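Local atomic coordinates of agarase (Pseudoalteromonas fuliginea, PDB entry 6XJ9), a protein that probably hydrolyses agarose and its oligosaccharides as a glycoside hydrolase of family GH50 from a marine bacterium. Residues F642-W654 and M695-F709. Numbering follows the deposited sequence.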
ATOM      1  N   PHE A 642      -8.913  -1.162  28.490  1.00 15.41           N
ATOM      2  CA  PHE A 642      -7.462  -1.049  28.552  1.00 16.31           C
ATOM      3  C   PHE A 642      -6.972  -0.282  27.325  1.00 16.12           C
ATOM      4  O   PHE A 642      -7.561  -0.405  26.258  1.00 15.01           O
ATOM      5  CB  PHE A 642      -6.801  -2.429  28.472  1.00 16.49           C
ATOM      6  CG  PHE A 642      -7.216  -3.411  29.541  1.00 17.94           C
ATOM      7  CD1 PHE A 642      -8.334  -4.216  29.363  1.00 17.41           C
ATOM      8  CD2 PHE A 642      -6.484  -3.536  30.719  1.00 17.45           C
ATOM      9  CE1 PHE A 642      -8.700  -5.137  30.335  1.00 17.79           C
ATOM     10  CE2 PHE A 642      -6.849  -4.456  31.691  1.00 17.27           C
ATOM     11  CZ  PHE A 642      -7.965  -5.244  31.500  1.00 17.87           C
ATOM     12  N   ASN A 643      -5.870   0.476  27.469  1.00 15.62           N
ATOM     13  CA  ASN A 643      -5.168   1.002  26.305  1.00 15.33           C
ATOM     14  C   ASN A 643      -3.928   0.135  26.070  1.00 16.41           C
ATOM     15  O   ASN A 643      -3.274  -0.269  27.025  1.00 15.80           O
ATOM     16  CB  ASN A 643      -4.823   2.487  26.463  1.00 14.61           C
ATOM     17  CG  ASN A 643      -6.032   3.376  26.658  1.00 15.72           C
ATOM     18  OD1 ASN A 643      -7.128   3.046  26.210  1.00 15.08           O
ATOM     19  ND2 ASN A 643      -5.846   4.506  27.325  1.00 15.30           N
ATOM     20  N   ALA A 644      -3.626  -0.203  24.810  1.00 16.60           N
ATOM     21  CA  ALA A 644      -2.483  -1.078  24.558  1.00 16.54           C
ATOM     22  C   ALA A 644      -1.814  -0.718  23.235  1.00 16.75           C
ATOM     23  O   ALA A 644      -2.198  -1.215  22.179  1.00 17.26           O
ATOM     24  CB  ALA A 644      -2.890  -2.535  24.615  1.00 17.58           C
ATOM     25  N   TYR A 645      -0.810   0.166  23.312  1.00 17.28           N
ATOM     26  CA  TYR A 645      -0.001   0.527  22.159  1.00 18.04           C
ATOM     27  C   TYR A 645       1.097  -0.517  21.992  1.00 17.98           C
ATOM     28  O   TYR A 645       2.232  -0.276  22.390  1.00 17.69           O
ATOM     29  CB  TYR A 645       0.620   1.919  22.340  1.00 17.29           C
ATOM     30  CG  TYR A 645      -0.380   3.046  22.317  1.00 18.53           C
ATOM     31  CD1 TYR A 645      -0.949   3.521  23.487  1.00 17.02           C
ATOM     32  CD2 TYR A 645      -0.748   3.650  21.120  1.00 18.32           C
ATOM     33  CE1 TYR A 645      -1.881   4.550  23.460  1.00 18.85           C
ATOM     34  CE2 TYR A 645      -1.665   4.692  21.085  1.00 19.08           C
ATOM     35  CZ  TYR A 645      -2.233   5.144  22.261  1.00 19.04           C
ATOM     36  OH  TYR A 645      -3.120   6.189  22.235  1.00 22.03           O
ATOM     37  N   LYS A 646       0.732  -1.665  21.405  1.00 17.76           N
ATOM     38  CA  LYS A 646       1.676  -2.696  21.004  1.00 18.78           C
ATOM     39  C   LYS A 646       1.337  -3.102  19.575  1.00 19.03           C
ATOM     40  O   LYS A 646       0.436  -2.523  18.970  1.00 18.35           O
ATOM     41  CB  LYS A 646       1.641  -3.918  21.936  1.00 19.16           C
ATOM     42  CG  LYS A 646       1.910  -3.628  23.412  1.00 19.65           C
ATOM     43  CD  LYS A 646       3.276  -3.011  23.678  1.00 20.70           C
ATOM     44  CE  LYS A 646       3.559  -2.803  25.152  1.00 22.23           C
ATOM     45  NZ  LYS A 646       2.724  -1.712  25.697  1.00 25.18           N
ATOM     46  N   GLU A 647       2.059  -4.103  19.054  1.00 17.73           N
ATOM     47  CA  GLU A 647       1.802  -4.539  17.694  1.00 18.40           C
ATOM     48  C   GLU A 647       0.544  -5.404  17.633  1.00 18.22           C
ATOM     49  O   GLU A 647       0.048  -5.690  16.549  1.00 17.91           O
ATOM     50  CB  GLU A 647       3.022  -5.242  17.105  1.00 17.94           C
ATOM     51  CG  GLU A 647       4.076  -4.252  16.654  1.00 18.99           C
ATOM     52  CD  GLU A 647       5.297  -4.858  15.982  1.00 20.02           C
ATOM     53  OE1 GLU A 647       5.191  -5.969  15.416  1.00 20.31           O
ATOM     54  OE2 GLU A 647       6.357  -4.209  16.027  1.00 22.36           O
ATOM     55  N   GLY A 648       0.035  -5.808  18.805  1.00 17.54           N
ATOM     56  CA  GLY A 648      -1.108  -6.703  18.863  1.00 17.60           C
ATOM     57  C   GLY A 648      -1.437  -7.085  20.302  1.00 18.13           C
ATOM     58  O   GLY A 648      -0.711  -6.707  21.220  1.00 17.88           O
ATOM     59  N   LEU A 649      -2.540  -7.831  20.474  1.00 18.47           N
ATOM     60  CA  LEU A 649      -2.898  -8.404  21.764  1.00 17.37           C
ATOM     61  C   LEU A 649      -2.347  -9.825  21.843  1.00 17.91           C
ATOM     62  O   LEU A 649      -2.941 -10.747  21.287  1.00 17.15           O
ATOM     63  CB  LEU A 649      -4.424  -8.412  21.931  1.00 17.79           C
ATOM     64  CG  LEU A 649      -5.125  -7.054  21.841  1.00 16.91           C
ATOM     65  CD1 LEU A 649      -6.570  -7.179  22.305  1.00 17.09           C
ATOM     66  CD2 LEU A 649      -4.382  -6.003  22.658  1.00 17.31           C
ATOM     67  N   ARG A 650      -1.204  -9.979  22.529  1.00 18.44           N
ATOM     68  CA  ARG A 650      -0.564 -11.279  22.682  1.00 18.97           C
ATOM     69  C   ARG A 650      -1.340 -12.099  23.708  1.00 19.29           C
ATOM     70  O   ARG A 650      -1.773 -11.593  24.751  1.00 18.40           O
ATOM     71  CB  ARG A 650       0.875 -11.145  23.200  1.00 19.02           C
ATOM     72  CG  ARG A 650       1.832 -10.377  22.301  1.00 19.14           C
ATOM     73  CD  ARG A 650       3.199 -10.258  22.970  1.00 20.21           C
ATOM     74  NE  ARG A 650       3.748 -11.535  23.428  1.00 21.72           N
ATOM     75  CZ  ARG A 650       4.356 -12.430  22.648  1.00 23.19           C
ATOM     76  NH1 ARG A 650       4.505 -12.196  21.352  1.00 20.94           N
ATOM     77  NH2 ARG A 650       4.834 -13.550  23.174  1.00 24.08           N
ATOM     78  N   ASP A 651      -1.484 -13.390  23.414  1.00 20.71           N
ATOM     79  CA  ASP A 651      -2.203 -14.281  24.306  1.00 21.10           C
ATOM     80  C   ASP A 651      -1.560 -14.252  25.690  1.00 21.15           C
ATOM     81  O   ASP A 651      -2.271 -14.228  26.689  1.00 21.24           O
ATOM     82  CB  ASP A 651      -2.357 -15.679  23.686  1.00 21.73           C
ATOM     83  CG  ASP A 651      -3.255 -15.693  22.454  1.00 24.05           C
ATOM     84  OD1 ASP A 651      -4.235 -14.907  22.412  1.00 24.91           O
ATOM     85  OD2 ASP A 651      -2.959 -16.459  21.527  1.00 23.77           O
ATOM     86  N   ASP A 652      -0.215 -14.225  25.750  1.00 22.93           N
ATOM     87  CA  ASP A 652       0.460 -14.328  27.036  1.00 24.75           C
ATOM     88  C   ASP A 652       0.173 -13.106  27.909  1.00 26.12           C
ATOM     89  O   ASP A 652       0.055 -13.237  29.129  1.00 26.85           O
ATOM     90  CB  ASP A 652       1.938 -14.723  26.924  1.00 26.18           C
ATOM     91  CG  ASP A 652       2.833 -13.745  26.179  1.00 25.92           C
ATOM     92  OD1 ASP A 652       2.352 -12.651  25.782  1.00 26.33           O
ATOM     93  OD2 ASP A 652       4.004 -14.097  25.975  1.00 25.16           O
ATOM     94  N   LYS A 653      -0.016 -11.945  27.271  1.00 23.86           N
ATOM     95  CA  LYS A 653      -0.251 -10.696  27.986  1.00 25.77           C
ATOM     96  C   LYS A 653      -1.673 -10.634  28.560  1.00 25.15           C
ATOM     97  O   LYS A 653      -1.885  -9.994  29.589  1.00 26.43           O
ATOM     98  CB  LYS A 653       0.050  -9.505  27.067  1.00 28.08           C
ATOM     99  CG  LYS A 653      -0.143  -8.110  27.663  1.00 32.04           C
ATOM    100  CD  LYS A 653       0.750  -7.774  28.853  1.00 34.68           C
ATOM    101  CE  LYS A 653       1.066  -6.293  28.963  1.00 35.68           C
ATOM    102  NZ  LYS A 653       1.365  -5.874  30.353  1.00 34.94           N
ATOM    103  N   TRP A 654      -2.635 -11.302  27.911  1.00 22.15           N
ATOM    104  CA  TRP A 654      -4.047 -11.066  28.185  1.00 23.02           C
ATOM    105  C   TRP A 654      -4.771 -12.285  28.757  1.00 23.65           C
ATOM    106  O   TRP A 654      -5.987 -12.230  28.958  1.00 24.44           O
ATOM    107  CB  TRP A 654      -4.749 -10.513  26.935  1.00 21.95           C
ATOM    108  CG  TRP A 654      -4.131  -9.210  26.535  1.00 20.78           C
ATOM    109  CD1 TRP A 654      -3.205  -8.999  25.552  1.00 20.06           C
ATOM    110  CD2 TRP A 654      -4.348  -7.935  27.165  1.00 20.89           C
ATOM    111  NE1 TRP A 654      -2.851  -7.678  25.504  1.00 19.50           N
ATOM    112  CE2 TRP A 654      -3.542  -6.999  26.480  1.00 20.08           C
ATOM    113  CE3 TRP A 654      -5.160  -7.490  28.219  1.00 20.25           C
ATOM    114  CZ2 TRP A 654      -3.519  -5.649  26.826  1.00 19.49           C
ATOM    115  CZ3 TRP A 654      -5.143  -6.153  28.556  1.00 19.85           C
ATOM    116  CH2 TRP A 654      -4.333  -5.248  27.862  1.00 20.36           C
ATOM    117  N   MET A 695      -0.129  -3.670   9.641  1.00 18.59           N
ATOM    118  CA  MET A 695       0.099  -3.896  11.057  1.00 18.76           C
ATOM    119  C   MET A 695      -1.197  -3.602  11.813  1.00 18.98           C
ATOM    120  O   MET A 695      -1.520  -4.276  12.786  1.00 18.97           O
ATOM    121  CB  MET A 695       1.246  -3.021  11.561  1.00 18.00           C
ATOM    122  CG  MET A 695       2.619  -3.575  11.156  1.00 17.68           C
ATOM    123  SD  MET A 695       3.951  -2.451  11.695  1.00 18.06           S
ATOM    124  CE  MET A 695       3.797  -2.628  13.470  1.00 15.27           C
ATOM    125  N   TYR A 696      -1.923  -2.589  11.347  1.00 18.30           N
ATOM    126  CA  TYR A 696      -3.284  -2.332  11.786  1.00 19.55           C
ATOM    127  C   TYR A 696      -4.117  -3.609  11.692  1.00 19.22           C
ATOM    128  O   TYR A 696      -4.782  -3.995  12.652  1.00 20.09           O
ATOM    129  CB  TYR A 696      -3.920  -1.281  10.874  1.00 19.64           C
ATOM    130  CG  TYR A 696      -5.378  -1.027  11.153  1.00 20.32           C
ATOM    131  CD1 TYR A 696      -5.751  -0.171  12.174  1.00 20.23           C
ATOM    132  CD2 TYR A 696      -6.382  -1.627  10.399  1.00 21.05           C
ATOM    133  CE1 TYR A 696      -7.084   0.094  12.448  1.00 21.56           C
ATOM    134  CE2 TYR A 696      -7.722  -1.361  10.658  1.00 22.45           C
ATOM    135  CZ  TYR A 696      -8.071  -0.508  11.693  1.00 22.55           C
ATOM    136  OH  TYR A 696      -9.378  -0.242  11.994  1.00 25.73           O
ATOM    137  N   THR A 697      -4.094  -4.243  10.515  1.00 18.49           N
ATOM    138  CA  THR A 697      -4.882  -5.441  10.231  1.00 19.23           C
ATOM    139  C   THR A 697      -4.535  -6.566  11.213  1.00 20.18           C
ATOM    140  O   THR A 697      -5.429  -7.213  11.756  1.00 21.44           O
ATOM    141  CB  THR A 697      -4.684  -5.872   8.769  1.00 18.41           C
ATOM    142  OG1 THR A 697      -5.333  -4.866   7.994  1.00 17.53           O
ATOM    143  CG2 THR A 697      -5.277  -7.225   8.422  1.00 19.34           C
ATOM    144  N   ASP A 698      -3.236  -6.802  11.424  1.00 19.16           N
ATOM    145  CA  ASP A 698      -2.763  -7.815  12.359  1.00 20.30           C
ATOM    146  C   ASP A 698      -3.283  -7.526  13.763  1.00 19.10           C
ATOM    147  O   ASP A 698      -3.689  -8.452  14.463  1.00 19.51           O
ATOM    148  CB  ASP A 698      -1.233  -7.880  12.415  1.00 20.82           C
ATOM    149  CG  ASP A 698      -0.606  -8.605  11.232  1.00 24.12           C
ATOM    150  OD1 ASP A 698      -1.355  -9.284  10.495  1.00 24.37           O
ATOM    151  OD2 ASP A 698       0.638  -8.507  11.073  1.00 25.60           O
ATOM    152  N   TYR A 699      -3.226  -6.251  14.170  1.00 18.48           N
ATOM    153  CA  TYR A 699      -3.601  -5.853  15.521  1.00 18.78           C
ATOM    154  C   TYR A 699      -5.083  -6.139  15.719  1.00 18.02           C
ATOM    155  O   TYR A 699      -5.485  -6.713  16.726  1.00 18.67           O
ATOM    156  CB  TYR A 699      -3.370  -4.352  15.759  1.00 17.61           C
ATOM    157  CG  TYR A 699      -3.606  -3.912  17.185  1.00 17.18           C
ATOM    158  CD1 TYR A 699      -4.889  -3.796  17.698  1.00 17.39           C
ATOM    159  CD2 TYR A 699      -2.548  -3.610  18.028  1.00 17.50           C
ATOM    160  CE1 TYR A 699      -5.116  -3.392  19.004  1.00 16.97           C
ATOM    161  CE2 TYR A 699      -2.755  -3.202  19.338  1.00 16.78           C
ATOM    162  CZ  TYR A 699      -4.043  -3.089  19.828  1.00 16.73           C
ATOM    163  OH  TYR A 699      -4.258  -2.705  21.120  1.00 15.45           O
ATOM    164  N   MET A 700      -5.880  -5.729  14.733  1.00 18.21           N
ATOM    165  CA  MET A 700      -7.326  -5.871  14.793  1.00 18.62           C
ATOM    166  C   MET A 700      -7.729  -7.343  14.717  1.00 18.97           C
ATOM    167  O   MET A 700      -8.715  -7.748  15.346  1.00 19.87           O
ATOM    168  CB  MET A 700      -8.007  -5.060  13.682  1.00 17.74           C
ATOM    169  CG  MET A 700      -8.109  -3.554  14.005  1.00 18.07           C
ATOM    170  SD  MET A 700      -8.866  -3.190  15.643  1.00 19.01           S
ATOM    171  CE  MET A 700     -10.438  -4.035  15.461  1.00 18.44           C
ATOM    172  N   ASN A 701      -6.938  -8.148  13.995  1.00 18.39           N
ATOM    173  CA  ASN A 701      -7.187  -9.580  13.951  1.00 20.32           C
ATOM    174  C   ASN A 701      -7.008 -10.191  15.337  1.00 20.49           C
ATOM    175  O   ASN A 701      -7.747 -11.107  15.707  1.00 20.48           O
ATOM    176  CB  ASN A 701      -6.355 -10.293  12.880  1.00 21.19           C
ATOM    177  CG  ASN A 701      -6.933 -10.127  11.492  1.00 22.59           C
ATOM    178  OD1 ASN A 701      -8.140  -9.957  11.341  1.00 24.84           O
ATOM    179  ND2 ASN A 701      -6.093 -10.201  10.473  1.00 22.41           N
ATOM    180  N   SER A 702      -6.023  -9.688  16.088  1.00 19.30           N
ATOM    181  CA  SER A 702      -5.752 -10.235  17.407  1.00 19.42           C
ATOM    182  C   SER A 702      -6.850  -9.833  18.390  1.00 18.13           C
ATOM    183  O   SER A 702      -7.116 -10.568  19.330  1.00 18.74           O
ATOM    184  CB  SER A 702      -4.374  -9.884  17.909  1.00 18.25           C
ATOM    185  OG  SER A 702      -4.286  -8.520  18.291  1.00 19.13           O
ATOM    186  N   VAL A 703      -7.477  -8.673  18.161  1.00 18.63           N
ATOM    187  CA  VAL A 703      -8.633  -8.235  18.932  1.00 17.53           C
ATOM    188  C   VAL A 703      -9.822  -9.151  18.619  1.00 18.69           C
ATOM    189  O   VAL A 703     -10.470  -9.677  19.526  1.00 18.48           O
ATOM    190  CB  VAL A 703      -8.990  -6.767  18.626  1.00 18.13           C
ATOM    191  CG1 VAL A 703     -10.264  -6.342  19.354  1.00 16.67           C
ATOM    192  CG2 VAL A 703      -7.836  -5.816  18.929  1.00 17.30           C
ATOM    193  N   ILE A 704     -10.084  -9.346  17.323  1.00 19.33           N
ATOM    194  CA  ILE A 704     -11.212 -10.134  16.845  1.00 20.32           C
ATOM    195  C   ILE A 704     -11.068 -11.597  17.273  1.00 20.43           C
ATOM    196  O   ILE A 704     -12.074 -12.259  17.548  1.00 20.02           O
ATOM    197  CB  ILE A 704     -11.359  -9.993  15.312  1.00 22.15           C
ATOM    198  CG1 ILE A 704     -11.801  -8.586  14.898  1.00 24.40           C
ATOM    199  CG2 ILE A 704     -12.276 -11.059  14.723  1.00 22.96           C
ATOM    200  CD1 ILE A 704     -12.723  -7.896  15.876  1.00 28.28           C
ATOM    201  N   ASP A 705      -9.820 -12.088  17.350  1.00 19.52           N
ATOM    202  CA  ASP A 705      -9.573 -13.496  17.632  1.00 20.44           C
ATOM    203  C   ASP A 705      -9.519 -13.744  19.141  1.00 21.96           C
ATOM    204  O   ASP A 705      -9.365 -14.884  19.576  1.00 20.93           O
ATOM    205  CB  ASP A 705      -8.313 -14.009  16.926  1.00 19.95           C
ATOM    206  CG  ASP A 705      -8.397 -13.986  15.406  1.00 20.39           C
ATOM    207  OD1 ASP A 705      -9.527 -13.872  14.856  1.00 20.28           O
ATOM    208  OD2 ASP A 705      -7.340 -14.059  14.778  1.00 20.19           O
ATOM    209  N   ASN A 706      -9.627 -12.676  19.943  1.00 20.11           N
ATOM    210  CA  ASN A 706      -9.497 -12.853  21.376  1.00 18.74           C
ATOM    211  C   ASN A 706     -10.879 -13.040  21.998  1.00 18.12           C
ATOM    212  O   ASN A 706     -11.755 -12.202  21.828  1.00 18.29           O
ATOM    213  CB  ASN A 706      -8.695 -11.735  22.037  1.00 17.94           C
ATOM    214  CG  ASN A 706      -8.509 -11.991  23.514  1.00 17.71           C
ATOM    215  OD1 ASN A 706      -9.487 -12.101  24.258  1.00 15.93           O
ATOM    216  ND2 ASN A 706      -7.259 -12.061  23.945  1.00 17.09           N
ATOM    217  N   PRO A 707     -11.121 -14.128  22.762  1.00 18.92           N
ATOM    218  CA  PRO A 707     -12.474 -14.441  23.220  1.00 20.13           C
ATOM    219  C   PRO A 707     -13.038 -13.498  24.287  1.00 19.09           C
ATOM    220  O   PRO A 707     -14.245 -13.533  24.538  1.00 18.70           O
ATOM    221  CB  PRO A 707     -12.352 -15.890  23.720  1.00 20.43           C
ATOM    222  CG  PRO A 707     -10.918 -15.971  24.196  1.00 21.80           C
ATOM    223  CD  PRO A 707     -10.129 -15.124  23.209  1.00 19.90           C
ATOM    224  N   TYR A 708     -12.184 -12.642  24.866  1.00 17.83           N
ATOM    225  CA  TYR A 708     -12.630 -11.672  25.862  1.00 18.77           C
ATOM    226  C   TYR A 708     -12.894 -10.302  25.240  1.00 18.69           C
ATOM    227  O   TYR A 708     -13.818  -9.601  25.653  1.00 19.01           O
ATOM    228  CB  TYR A 708     -11.676 -11.622  27.058  1.00 19.29           C
ATOM    229  CG  TYR A 708     -11.664 -12.929  27.798  1.00 20.44           C
ATOM    230  CD1 TYR A 708     -12.675 -13.245  28.690  1.00 21.43           C
ATOM    231  CD2 TYR A 708     -10.700 -13.889  27.528  1.00 21.86           C
ATOM    232  CE1 TYR A 708     -12.701 -14.464  29.347  1.00 22.64           C
ATOM    233  CE2 TYR A 708     -10.700 -15.108  28.187  1.00 22.83           C
ATOM    234  CZ  TYR A 708     -11.711 -15.398  29.087  1.00 23.02           C
ATOM    235  OH  TYR A 708     -11.731 -16.606  29.710  1.00 23.97           O
ATOM    236  N   PHE A 709     -12.109  -9.930  24.228  1.00 18.27           N
ATOM    237  CA  PHE A 709     -12.234  -8.586  23.683  1.00 18.83           C
ATOM    238  C   PHE A 709     -13.401  -8.488  22.710  1.00 18.70           C
ATOM    239  O   PHE A 709     -13.620  -9.402  21.923  1.00 18.19           O
ATOM    240  CB  PHE A 709     -10.920  -8.135  23.050  1.00 17.97           C
ATOM    241  CG  PHE A 709      -9.935  -7.612  24.059  1.00 17.00           C
ATOM    242  CD1 PHE A 709      -9.031  -8.468  24.678  1.00 17.20           C
ATOM    243  CD2 PHE A 709      -9.916  -6.271  24.399  1.00 16.17           C
ATOM    244  CE1 PHE A 709      -8.102  -7.983  25.583  1.00 16.88           C
ATOM    245  CE2 PHE A 709      -9.005  -5.798  25.332  1.00 16.50           C
ATOM    246  CZ  PHE A 709      -8.097  -6.649  25.927  1.00 15.86           C
TER
HETATM  247  O   HOH W   1       0.737  -5.036  14.152  1.00 19.55           O
HETATM  248  O   HOH W   2      -4.909 -12.421  22.417  1.00 22.98           O
HETATM  249  O   HOH W   3      -7.127 -13.086  26.892  1.00 19.66           O
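Leu649 and Trp654 meet the Phe709 ring at its face and edge. Leu649 CD1 sits over the centre of one face, 3.6 Å from the ring centroid, a CH-pi contact. At the rim, CZ of Phe709 points into one face of Trp654, 3.8 Å from its CE3, T-shaped with planes at 89°. The opposite face of Trp654 carries CG of Lys653. Trp654 CZ3 covers the centre of one Phe642 face.

The Tyr699 ring has the carbonyl oxygens of Ala644 and Lys646 at its edge. Its CG stands anti to the backbone N (chi1 -174°), which brings the ring edge-on to the 644-648 loop. There Tyr699 OH donates to Ala644 O at 2.8 Å, in the carbonyl plane and on a lone pair. CD2 of Leu649 packs against the same hydroxyl. A leucine in place of Tyr699 would probably leave Ala644 O without this donor.

Ser702 OG takes a nearly straight bond from Leu649 N (2.9 Å, 173°) and donates to Tyr699 O. One water joins Glu647 O to Met695 O. Another links Leu649 O and Asp651 OD1 to Asn706 ND2.

The contact seats the loop after strand 640-643 on helix 689-704, which leads into strand 709-714, consistent with the (beta/alpha)8 barrel of GH50 enzymes. Strand 664-666 lies between these two parallel strands, and its Ile666 touches Leu649, Tyr699 and Phe709. Helix 745-763 packs against Thr697, Asn701 and Ile704.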